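Local coordinates for protein PfkB (Polaromonas sp. JS666, PDB 4DU5) that probably transfers a phosphate from ATP to a sugar or related alcohol, as a member of the pfkB family of carbohydrate kinases, at residues G308-A313 with A329-A334; G33-L38 with A60-A65; V250-A255 with D285-G290. All blocks are in the same frame, centred on the assembly; numbering follows the deposited sequence.

Contact 1. Residues G308-A313 with A329-A334; sequences GAWIGA and AELNAA
Trp310 reaches from helix 301-316 to the short helix 328-332, and its six-membered ring meets Glu330 and Leu331 there. The indole is placed by a first torsion that carries CG anti to the backbone N (chi1 -179°), while chi2 of 69° turns the ring so that the CZ3-CH2 side leads. CZ3 is the atom that meets Leu331 most closely, 3.6 Å from Leu331 CD2, and Trp310 CE3 follows at 3.8 Å from the same methyl. The CD2 branch of Leu331 makes the touch, and the two side chains meet at a slant. Trp310 CZ3 also lies 3.7 Å from Leu331 CA, which shows that the ring packs against the backbone of the second helix as well as against its side chain.

The neighbouring corner of the ring, Trp310 CH2, comes to 3.2 Å from the carbonyl oxygen Glu330 O. No hydrogen bond crosses between the segments; the interaction that can be assigned is the apolar packing of Trp310 on Leu331. The carboxylate of Glu330 turns elsewhere: OE2 accepts a hydrogen bond from the backbone N of Thr327. Beyond the two segments, Phe272 packs edge-to-face with the indole and Pro326 touches it too. Just past the leucine the helix ends in an inverse gamma turn centred on Ala333, with Ala334 N bonded to Asn332 O at 2.8 Å. The arrangement is surface helix-helix packing, by which the C-terminal helix is laid against helix 301-316 in the ribokinase-like fold of pfkB kinases.

Contact 2. Residues G33-L38 with A60-A65; sequences GEAMML and AETNVA
Glu61 and Gly33 meet where helix 60-70 begins, and the glutamate can be followed outward atom by atom. Its CB points toward the 33-38 segment, and CG stands anti to the carbonyl carbon. A bend at chi2, 101°, then swings the carboxylate across the glycine. CD lies 3.9 Å from Gly33 CA, and OE2 comes to 3.4 Å from the same CA, an approach made over a backbone that carries no side chain. OE2 is 4.0 Å from Glu34 N, too far for a direct bond, and a water bridges them: it donates to Glu61 OE2 at 2.8 Å and accepts from Glu34 N at 2.8 Å. The other oxygen, OE1, takes the backbone N of Phe162, so both carboxylate oxygens of this buried group have a donor.

One residue further along, Thr62 adds an apolar touch, its CG2 lying 3.7 Å from Ala35 CB. With chi1 at 65°, OG1 lies between its own backbone N and carbonyl carbon and bonds to Gly59 O, leaving the methyl CG2 to meet Ala35. Glu34, whose CB points away from the helix, gives OE2 to Ser135 OG.

This is the junction at which the chain leaves core strand 27-32 for strand 36-41 and returns through strand 52-58 into the helix, consistent with the core-to-lid hinge of pfkB sugar kinases.

Contact 3. Residues V250-A255 with D285-G290; sequences VVKLGA and DGFAVG
Strand 248-252 passes helix 283-296 at side-chain distance, with the CA atoms of Lys252 and Phe287 8.1 Å apart and those of Val250 and Ala288 9.6 Å apart, and no hydrogen bond links the two segments. The gap is filled chiefly by the ring of Phe287, which its first torsion (chi1 -166°, CG anti to the backbone N) sends out from the helix toward the strand. Val250 and Lys252, two residues apart on the strand, use different parts of that ring. The methylene Lys252 CG sits over one face, 4.0 Å from the ring centroid and 20° off the normal, a CH-pi contact displaced toward the rim, where Phe287 CD2 is its nearest atom at 3.8 Å.

In the ribokinase-like alpha/beta fold, this strand is where the parallel run of the central sheet gives way to antiparallel strands. Helix 283-296 starts within the GAGD signature, which closes at Asp285, probably the general base, as the matching aspartate is in characterised relatives.

Val250 approaches from the edge: its CG1 lies near the ring plane, 3.5 Å from both Phe287 CZ and Phe287 CE2. Beyond CG the lysine chain runs extended, bringing CE to 4.1 Å from Phe287 CD2, while NZ has a long, weak ion pair with Asp190. Val305 of helix 301-316 touches both Val250 and Phe287.

Helix 283-296 of contact 3 meets elements of both other contacts. Toward contact 1, whose centre is 12 Å away, Phe287 CD1 lies 3.5 Å from Gly308 C and Gly290 CA lies 3.5 Å from Ile311 CD1, as helix 301-316 follows next in the chain. Toward contact 2, with centres 18 Å apart, Val289 CG2 packs 3.4 Å from Val64 O, and Asp285 OD2 is 3.7 Å from Asn63 ND2. Asp285 closes the GAGD signature, so the phosphoryl-transfer site probably lies near this end of helix 283-296, beside the start of helix 60-70. Contact 1 is more peripheral: its nearest atoms remain about 9 Å from contact 2.

Contact 1. Residues G308-A313 with A329-A334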
ATOM      1  N   GLY A 308      31.839 -16.064  -0.987  1.00 24.10           N
ATOM      2  CA  GLY A 308      30.659 -15.907  -0.156  1.00 25.03           C
ATOM      3  C   GLY A 308      30.953 -15.004   1.014  1.00 26.00           C
ATOM      4  O   GLY A 308      30.252 -13.993   1.240  1.00 25.98           O
ATOM      5  N   ALA A 309      32.011 -15.353   1.742  1.00 26.76           N
ATOM      6  CA  ALA A 309      32.388 -14.602   2.928  1.00 27.56           C
ATOM      7  C   ALA A 309      32.791 -13.156   2.614  1.00 27.97           C
ATOM      8  O   ALA A 309      32.355 -12.253   3.314  1.00 28.33           O
ATOM      9  CB  ALA A 309      33.480 -15.346   3.751  1.00 27.57           C
ATOM     10  N   TRP A 310      33.583 -12.912   1.560  1.00 28.79           N
ATOM     11  CA  TRP A 310      33.916 -11.511   1.193  1.00 29.09           C
ATOM     12  C   TRP A 310      32.650 -10.690   0.916  1.00 29.55           C
ATOM     13  O   TRP A 310      32.463  -9.640   1.508  1.00 29.56           O
ATOM     14  CB  TRP A 310      34.934 -11.401   0.031  1.00 28.92           C
ATOM     15  CG  TRP A 310      35.290  -9.967  -0.331  1.00 28.95           C
ATOM     16  CD1 TRP A 310      36.019  -9.066   0.436  1.00 30.28           C
ATOM     17  CD2 TRP A 310      34.900  -9.253  -1.513  1.00 28.78           C
ATOM     18  NE1 TRP A 310      36.098  -7.844  -0.209  1.00 29.56           N
ATOM     19  CE2 TRP A 310      35.422  -7.928  -1.401  1.00 28.24           C
ATOM     20  CE3 TRP A 310      34.158  -9.596  -2.657  1.00 28.83           C
ATOM     21  CZ2 TRP A 310      35.241  -6.962  -2.395  1.00 26.62           C
ATOM     22  CZ3 TRP A 310      33.977  -8.619  -3.656  1.00 28.83           C
ATOM     23  CH2 TRP A 310      34.520  -7.319  -3.512  1.00 26.81           C
ATOM     24  N   ILE A 311      31.772 -11.188   0.048  1.00 30.32           N
ATOM     25  CA  ILE A 311      30.554 -10.460  -0.301  1.00 31.06           C
ATOM     26  C   ILE A 311      29.664 -10.215   0.918  1.00 32.44           C
ATOM     27  O   ILE A 311      29.094  -9.114   1.058  1.00 33.00           O
ATOM     28  CB  ILE A 311      29.746 -11.146  -1.412  1.00 30.52           C
ATOM     29  CG1 ILE A 311      30.663 -11.506  -2.584  1.00 29.60           C
ATOM     30  CG2 ILE A 311      28.668 -10.235  -1.869  1.00 29.86           C
ATOM     31  CD1 ILE A 311      29.964 -12.047  -3.814  1.00 26.69           C
ATOM     32  N   GLY A 312      29.551 -11.218   1.792  1.00 33.31           N
ATOM     33  CA  GLY A 312      28.769 -11.069   3.034  1.00 35.04           C
ATOM     34  C   GLY A 312      29.235  -9.904   3.888  1.00 36.16           C
ATOM     35  O   GLY A 312      28.449  -9.043   4.278  1.00 36.35           O
ATOM     36  N   ALA A 313      30.533  -9.866   4.152  1.00 37.45           N
ATOM     37  CA  ALA A 313      31.148  -8.775   4.903  1.00 39.05           C
ATOM     38  C   ALA A 313      31.052  -7.404   4.193  1.00 40.12           C
ATOM     39  O   ALA A 313      30.886  -6.352   4.836  1.00 39.82           O
ATOM     40  CB  ALA A 313      32.597  -9.126   5.229  1.00 39.00           C
ATOM     41  N   ALA A 329      33.690  -6.551 -11.553  1.00 39.34           N
ATOM     42  CA  ALA A 329      34.835  -5.677 -11.483  1.00 39.18           C
ATOM     43  C   ALA A 329      35.256  -5.426 -10.041  1.00 39.05           C
ATOM     44  O   ALA A 329      36.403  -5.713  -9.694  1.00 40.08           O
ATOM     45  CB  ALA A 329      34.565  -4.398 -12.216  1.00 39.38           C
ATOM     46  N   GLU A 330      34.347  -4.934  -9.194  1.00 38.63           N
ATOM     47  CA  GLU A 330      34.674  -4.731  -7.759  1.00 38.10           C
ATOM     48  C   GLU A 330      35.165  -6.014  -7.124  1.00 37.56           C
ATOM     49  O   GLU A 330      35.873  -5.988  -6.127  1.00 37.97           O
ATOM     50  CB  GLU A 330      33.483  -4.209  -6.954  1.00 37.68           C
ATOM     51  CG  GLU A 330      33.212  -2.748  -7.169  1.00 39.00           C
ATOM     52  CD  GLU A 330      31.805  -2.492  -7.685  1.00 41.23           C
ATOM     53  OE1 GLU A 330      31.239  -1.431  -7.333  1.00 39.40           O
ATOM     54  OE2 GLU A 330      31.276  -3.356  -8.440  1.00 41.22           O
ATOM     55  N   LEU A 331      34.761  -7.131  -7.705  1.00 36.75           N
ATOM     56  CA  LEU A 331      35.084  -8.412  -7.173  1.00 36.83           C
ATOM     57  C   LEU A 331      36.535  -8.679  -7.557  1.00 37.42           C
ATOM     58  O   LEU A 331      37.350  -9.054  -6.714  1.00 37.60           O
ATOM     59  CB  LEU A 331      34.148  -9.462  -7.771  1.00 35.95           C
ATOM     60  CG  LEU A 331      34.038 -10.850  -7.175  1.00 34.83           C
ATOM     61  CD1 LEU A 331      34.231 -11.830  -8.278  1.00 32.82           C
ATOM     62  CD2 LEU A 331      35.031 -11.137  -6.042  1.00 33.98           C
ATOM     63  N   ASN A 332      36.861  -8.462  -8.825  1.00 38.11           N
ATOM     64  CA  ASN A 332      38.212  -8.717  -9.310  1.00 38.53           C
ATOM     65  C   ASN A 332      39.315  -7.925  -8.575  1.00 39.15           C
ATOM     66  O   ASN A 332      40.442  -8.400  -8.462  1.00 39.43           O
ATOM     67  CB  ASN A 332      38.279  -8.555 -10.814  1.00 38.06           C
ATOM     68  CG  ASN A 332      37.560  -9.665 -11.542  1.00 37.10           C
ATOM     69  OD1 ASN A 332      37.665 -10.831 -11.192  1.00 36.86           O
ATOM     70  ND2 ASN A 332      36.822  -9.300 -12.567  1.00 37.13           N
ATOM     71  N   ALA A 333      38.983  -6.768  -8.018  1.00 39.47           N
ATOM     72  CA  ALA A 333      39.818  -6.206  -6.948  1.00 40.58           C
ATOM     73  C   ALA A 333      39.876  -7.077  -5.647  1.00 40.89           C
ATOM     74  O   ALA A 333      39.145  -6.810  -4.686  1.00 40.94           O
ATOM     75  CB  ALA A 333      39.387  -4.762  -6.630  1.00 40.91           C
ATOM     76  N   ALA A 334      40.699  -8.150  -5.672  1.00 41.34           N
ATOM     77  CA  ALA A 334      41.320  -8.825  -4.477  1.00 41.01           C
ATOM     78  C   ALA A 334      41.422 -10.356  -4.588  1.00 41.29           C
ATOM     79  O   ALA A 334      42.411 -10.973  -4.158  1.00 40.83           O
ATOM     80  CB  ALA A 334      40.670  -8.392  -3.113  1.00 40.51           C
TER

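Contact 2. Residues G33-L38 with A60-A65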
ATOM      1  N   GLY A  33      10.211 -16.234  -6.356  1.00 26.51           N
ATOM      2  CA  GLY A  33      10.016 -15.417  -5.171  1.00 26.59           C
ATOM      3  C   GLY A  33       9.330 -14.094  -5.394  1.00 26.54           C
ATOM      4  O   GLY A  33       9.128 -13.647  -6.525  1.00 25.52           O
ATOM      5  N   GLU A  34       8.978 -13.470  -4.281  1.00 27.26           N
ATOM      6  CA  GLU A  34       8.220 -12.249  -4.316  1.00 27.99           C
ATOM      7  C   GLU A  34       9.133 -11.085  -4.112  1.00 28.47           C
ATOM      8  O   GLU A  34       9.841 -11.021  -3.117  1.00 29.35           O
ATOM      9  CB  GLU A  34       7.178 -12.272  -3.223  1.00 27.04           C
ATOM     10  CG  GLU A  34       6.647 -10.927  -2.938  1.00 28.89           C
ATOM     11  CD  GLU A  34       5.285 -10.931  -2.276  1.00 30.88           C
ATOM     12  OE1 GLU A  34       4.969 -11.879  -1.520  1.00 30.63           O
ATOM     13  OE2 GLU A  34       4.535  -9.955  -2.515  1.00 32.66           O
ATOM     14  N   ALA A  35       9.130 -10.156  -5.049  1.00 29.19           N
ATOM     15  CA  ALA A  35       9.719  -8.861  -4.758  1.00 29.68           C
ATOM     16  C   ALA A  35       8.628  -7.946  -4.254  1.00 30.27           C
ATOM     17  O   ALA A  35       7.474  -8.120  -4.581  1.00 30.20           O
ATOM     18  CB  ALA A  35      10.369  -8.276  -5.987  1.00 29.80           C
HETATM   19  N   MSE A  36       9.009  -6.974  -3.444  1.00 31.60           N
HETATM   20  CA  MSE A  36       8.124  -5.907  -3.014  1.00 32.86           C
HETATM   21  C   MSE A  36       8.855  -4.595  -3.173  1.00 32.99           C
HETATM   22  O   MSE A  36      10.075  -4.578  -3.261  1.00 32.32           O
HETATM   23  CB  MSE A  36       7.752  -6.078  -1.550  1.00 33.35           C
HETATM   24  CG  MSE A  36       7.071  -7.369  -1.226  1.00 37.14           C
HETATM   25 SE   MSE A  36       7.515  -7.886   0.597  1.00 52.59          SE
HETATM   26  CE  MSE A  36       9.272  -8.766   0.274  1.00 46.19           C
HETATM   27  N   MSE A  37       8.094  -3.504  -3.221  1.00 34.14           N
HETATM   28  CA  MSE A  37       8.643  -2.161  -3.216  1.00 35.48           C
HETATM   29  C   MSE A  37       8.944  -1.773  -1.770  1.00 34.89           C
HETATM   30  O   MSE A  37       8.146  -2.004  -0.851  1.00 34.03           O
HETATM   31  CB  MSE A  37       7.692  -1.159  -3.877  1.00 36.45           C
HETATM   32  CG  MSE A  37       8.325   0.192  -4.176  1.00 43.40           C
HETATM   33 SE   MSE A  37       7.109   1.619  -4.882  1.00 63.27          SE
HETATM   34  CE  MSE A  37       5.949   1.852  -3.303  1.00 55.82           C
ATOM     35  N   LEU A  38      10.136  -1.215  -1.591  1.00 34.62           N
ATOM     36  CA  LEU A  38      10.626  -0.797  -0.299  1.00 33.98           C
ATOM     37  C   LEU A  38      10.629   0.721  -0.162  1.00 33.35           C
ATOM     38  O   LEU A  38      11.373   1.417  -0.835  1.00 32.77           O
ATOM     39  CB  LEU A  38      12.019  -1.377  -0.094  1.00 34.16           C
ATOM     40  CG  LEU A  38      12.780  -1.046   1.178  1.00 34.22           C
ATOM     41  CD1 LEU A  38      11.871  -0.864   2.363  1.00 34.18           C
ATOM     42  CD2 LEU A  38      13.700  -2.185   1.428  1.00 36.68           C
ATOM     43  N   ALA A  60      14.029 -11.508  -0.820  1.00 27.95           N
ATOM     44  CA  ALA A  60      15.199 -12.309  -0.601  1.00 27.19           C
ATOM     45  C   ALA A  60      15.718 -12.985  -1.829  1.00 26.93           C
ATOM     46  O   ALA A  60      16.879 -13.031  -2.090  1.00 26.56           O
ATOM     47  CB  ALA A  60      14.867 -13.352   0.425  1.00 27.19           C
ATOM     48  N   GLU A  61      14.824 -13.533  -2.587  1.00 26.34           N
ATOM     49  CA  GLU A  61      15.253 -14.181  -3.794  1.00 26.05           C
ATOM     50  C   GLU A  61      15.764 -13.166  -4.790  1.00 25.87           C
ATOM     51  O   GLU A  61      16.731 -13.436  -5.512  1.00 25.83           O
ATOM     52  CB  GLU A  61      14.155 -15.058  -4.372  1.00 25.79           C
ATOM     53  CG  GLU A  61      14.011 -16.338  -3.576  1.00 25.40           C
ATOM     54  CD  GLU A  61      12.825 -16.293  -2.616  1.00 26.59           C
ATOM     55  OE1 GLU A  61      12.575 -17.321  -1.948  1.00 23.65           O
ATOM     56  OE2 GLU A  61      12.125 -15.242  -2.557  1.00 27.29           O
ATOM     57  N   THR A  62      15.154 -11.986  -4.806  1.00 25.44           N
ATOM     58  CA  THR A  62      15.547 -11.020  -5.810  1.00 25.04           C
ATOM     59  C   THR A  62      16.894 -10.415  -5.509  1.00 24.71           C
ATOM     60  O   THR A  62      17.682 -10.236  -6.416  1.00 23.95           O
ATOM     61  CB  THR A  62      14.479  -9.941  -6.060  1.00 25.35           C
ATOM     62  OG1 THR A  62      14.295  -9.117  -4.880  1.00 25.69           O
ATOM     63  CG2 THR A  62      13.197 -10.616  -6.454  1.00 25.26           C
ATOM     64  N   ASN A  63      17.150 -10.090  -4.240  1.00 25.17           N
ATOM     65  CA  ASN A  63      18.477  -9.594  -3.830  1.00 25.06           C
ATOM     66  C   ASN A  63      19.559 -10.573  -4.287  1.00 24.15           C
ATOM     67  O   ASN A  63      20.580 -10.143  -4.856  1.00 24.72           O
ATOM     68  CB  ASN A  63      18.554  -9.360  -2.326  1.00 25.57           C
ATOM     69  CG  ASN A  63      17.440  -8.440  -1.825  1.00 29.89           C
ATOM     70  OD1 ASN A  63      17.114  -7.428  -2.473  1.00 34.87           O
ATOM     71  ND2 ASN A  63      16.843  -8.783  -0.673  1.00 31.48           N
ATOM     72  N   VAL A  64      19.329 -11.872  -4.110  1.00 21.71           N
ATOM     73  CA  VAL A  64      20.318 -12.844  -4.549  1.00 21.32           C
ATOM     74  C   VAL A  64      20.463 -12.783  -6.088  1.00 21.74           C
ATOM     75  O   VAL A  64      21.586 -12.880  -6.648  1.00 21.33           O
ATOM     76  CB  VAL A  64      20.011 -14.289  -4.010  1.00 20.83           C
ATOM     77  CG1 VAL A  64      20.820 -15.366  -4.699  1.00 19.83           C
ATOM     78  CG2 VAL A  64      20.296 -14.361  -2.575  1.00 20.87           C
ATOM     79  N   ALA A  65      19.321 -12.602  -6.760  1.00 21.62           N
ATOM     80  CA  ALA A  65      19.287 -12.556  -8.207  1.00 20.95           C
ATOM     81  C   ALA A  65      20.075 -11.346  -8.726  1.00 20.59           C
ATOM     82  O   ALA A  65      20.875 -11.484  -9.602  1.00 20.98           O
ATOM     83  CB  ALA A  65      17.877 -12.560  -8.683  1.00 20.31           C
TER
HETATM   84  O   HOH W   1       9.485 -14.706  -1.802  1.00 24.87           O

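Contact 3. Residues V250-A255 with D285-G290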
ATOM      1  N   VAL A 250      27.233 -25.474   3.889  1.00 27.60           N
ATOM      2  CA  VAL A 250      28.088 -24.376   4.261  1.00 26.62           C
ATOM      3  C   VAL A 250      27.314 -23.653   5.333  1.00 27.15           C
ATOM      4  O   VAL A 250      26.272 -23.050   5.038  1.00 26.98           O
ATOM      5  CB  VAL A 250      28.296 -23.390   3.117  1.00 26.07           C
ATOM      6  CG1 VAL A 250      29.296 -22.356   3.529  1.00 25.67           C
ATOM      7  CG2 VAL A 250      28.763 -24.098   1.861  1.00 25.54           C
ATOM      8  N   VAL A 251      27.825 -23.713   6.569  1.00 27.28           N
ATOM      9  CA  VAL A 251      27.183 -23.080   7.728  1.00 27.30           C
ATOM     10  C   VAL A 251      27.848 -21.733   7.953  1.00 28.35           C
ATOM     11  O   VAL A 251      29.052 -21.682   8.094  1.00 28.77           O
ATOM     12  CB  VAL A 251      27.347 -23.943   9.003  1.00 26.69           C
ATOM     13  CG1 VAL A 251      26.712 -23.269  10.186  1.00 26.42           C
ATOM     14  CG2 VAL A 251      26.785 -25.353   8.801  1.00 24.22           C
ATOM     15  N   LYS A 252      27.079 -20.645   7.963  1.00 29.48           N
ATOM     16  CA  LYS A 252      27.667 -19.301   8.057  1.00 30.56           C
ATOM     17  C   LYS A 252      27.857 -18.977   9.504  1.00 32.20           C
ATOM     18  O   LYS A 252      26.956 -19.256  10.323  1.00 32.22           O
ATOM     19  CB  LYS A 252      26.755 -18.229   7.457  1.00 30.22           C
ATOM     20  CG  LYS A 252      26.046 -18.592   6.167  1.00 29.59           C
ATOM     21  CD  LYS A 252      24.784 -17.760   6.062  1.00 29.51           C
ATOM     22  CE  LYS A 252      23.890 -18.270   4.967  1.00 29.33           C
ATOM     23  NZ  LYS A 252      22.536 -17.770   5.186  1.00 28.95           N
ATOM     24  N   LEU A 253      28.997 -18.354   9.833  1.00 33.88           N
ATOM     25  CA  LEU A 253      29.321 -18.063  11.252  1.00 35.08           C
ATOM     26  C   LEU A 253      29.476 -16.586  11.672  1.00 35.77           C
ATOM     27  O   LEU A 253      29.948 -16.302  12.762  1.00 36.70           O
ATOM     28  CB  LEU A 253      30.538 -18.893  11.704  1.00 34.80           C
ATOM     29  CG  LEU A 253      30.467 -20.399  11.415  1.00 35.09           C
ATOM     30  CD1 LEU A 253      31.837 -21.085  11.429  1.00 32.62           C
ATOM     31  CD2 LEU A 253      29.520 -21.059  12.369  1.00 35.64           C
ATOM     32  N   GLY A 254      29.072 -15.639  10.849  1.00 36.75           N
ATOM     33  CA  GLY A 254      29.266 -14.229  11.219  1.00 38.37           C
ATOM     34  C   GLY A 254      30.664 -13.769  10.846  1.00 39.54           C
ATOM     35  O   GLY A 254      31.181 -14.184   9.798  1.00 39.64           O
ATOM     36  N   ALA A 255      31.291 -12.936  11.689  1.00 40.23           N
ATOM     37  CA  ALA A 255      32.691 -12.513  11.434  1.00 40.79           C
ATOM     38  C   ALA A 255      33.645 -13.702  11.541  1.00 40.81           C
ATOM     39  O   ALA A 255      34.760 -13.661  11.015  1.00 41.14           O
ATOM     40  CB  ALA A 255      33.144 -11.358  12.372  1.00 40.77           C
ATOM     41  N   ASP A 285      22.394 -12.855   2.238  1.00 27.58           N
ATOM     42  CA  ASP A 285      22.185 -12.727   0.806  1.00 27.91           C
ATOM     43  C   ASP A 285      23.510 -12.570   0.059  1.00 27.12           C
ATOM     44  O   ASP A 285      23.694 -13.151  -1.012  1.00 28.01           O
ATOM     45  CB  ASP A 285      21.211 -11.580   0.479  1.00 27.93           C
ATOM     46  CG  ASP A 285      19.787 -11.793   1.083  1.00 30.59           C
ATOM     47  OD1 ASP A 285      19.265 -12.958   1.198  1.00 28.22           O
ATOM     48  OD2 ASP A 285      19.177 -10.741   1.410  1.00 33.57           O
ATOM     49  N   GLY A 286      24.443 -11.824   0.626  1.00 25.40           N
ATOM     50  CA  GLY A 286      25.726 -11.708  -0.001  1.00 24.51           C
ATOM     51  C   GLY A 286      26.405 -13.049   0.027  1.00 24.45           C
ATOM     52  O   GLY A 286      26.958 -13.541  -0.984  1.00 24.49           O
ATOM     53  N   PHE A 287      26.348 -13.668   1.195  1.00 24.00           N
ATOM     54  CA  PHE A 287      26.979 -14.935   1.327  1.00 23.72           C
ATOM     55  C   PHE A 287      26.555 -15.841   0.179  1.00 23.26           C
ATOM     56  O   PHE A 287      27.410 -16.249  -0.582  1.00 24.43           O
ATOM     57  CB  PHE A 287      26.773 -15.559   2.702  1.00 23.65           C
ATOM     58  CG  PHE A 287      27.685 -16.698   2.955  1.00 24.22           C
ATOM     59  CD1 PHE A 287      28.971 -16.474   3.438  1.00 25.02           C
ATOM     60  CD2 PHE A 287      27.288 -18.000   2.654  1.00 25.06           C
ATOM     61  CE1 PHE A 287      29.840 -17.527   3.652  1.00 25.87           C
ATOM     62  CE2 PHE A 287      28.154 -19.083   2.867  1.00 25.64           C
ATOM     63  CZ  PHE A 287      29.435 -18.849   3.359  1.00 24.91           C
ATOM     64  N   ALA A 288      25.262 -16.095  -0.012  1.00 22.54           N
ATOM     65  CA  ALA A 288      24.836 -17.064  -1.056  1.00 21.88           C
ATOM     66  C   ALA A 288      25.172 -16.635  -2.462  1.00 21.57           C
ATOM     67  O   ALA A 288      25.477 -17.494  -3.300  1.00 20.78           O
ATOM     68  CB  ALA A 288      23.362 -17.428  -0.968  1.00 21.26           C
ATOM     69  N   VAL A 289      25.111 -15.331  -2.741  1.00 21.71           N
ATOM     70  CA  VAL A 289      25.564 -14.857  -4.061  1.00 22.61           C
ATOM     71  C   VAL A 289      27.035 -15.224  -4.265  1.00 22.11           C
ATOM     72  O   VAL A 289      27.421 -15.694  -5.307  1.00 20.96           O
ATOM     73  CB  VAL A 289      25.376 -13.357  -4.253  1.00 23.38           C
ATOM     74  CG1 VAL A 289      25.862 -12.950  -5.630  1.00 23.85           C
ATOM     75  CG2 VAL A 289      23.891 -12.979  -4.122  1.00 24.46           C
ATOM     76  N   GLY A 290      27.837 -15.054  -3.227  1.00 23.01           N
ATOM     77  CA  GLY A 290      29.236 -15.470  -3.281  1.00 24.03           C
ATOM     78  C   GLY A 290      29.463 -16.950  -3.529  1.00 25.05           C
ATOM     79  O   GLY A 290      30.224 -17.320  -4.445  1.00 25.10           O
TER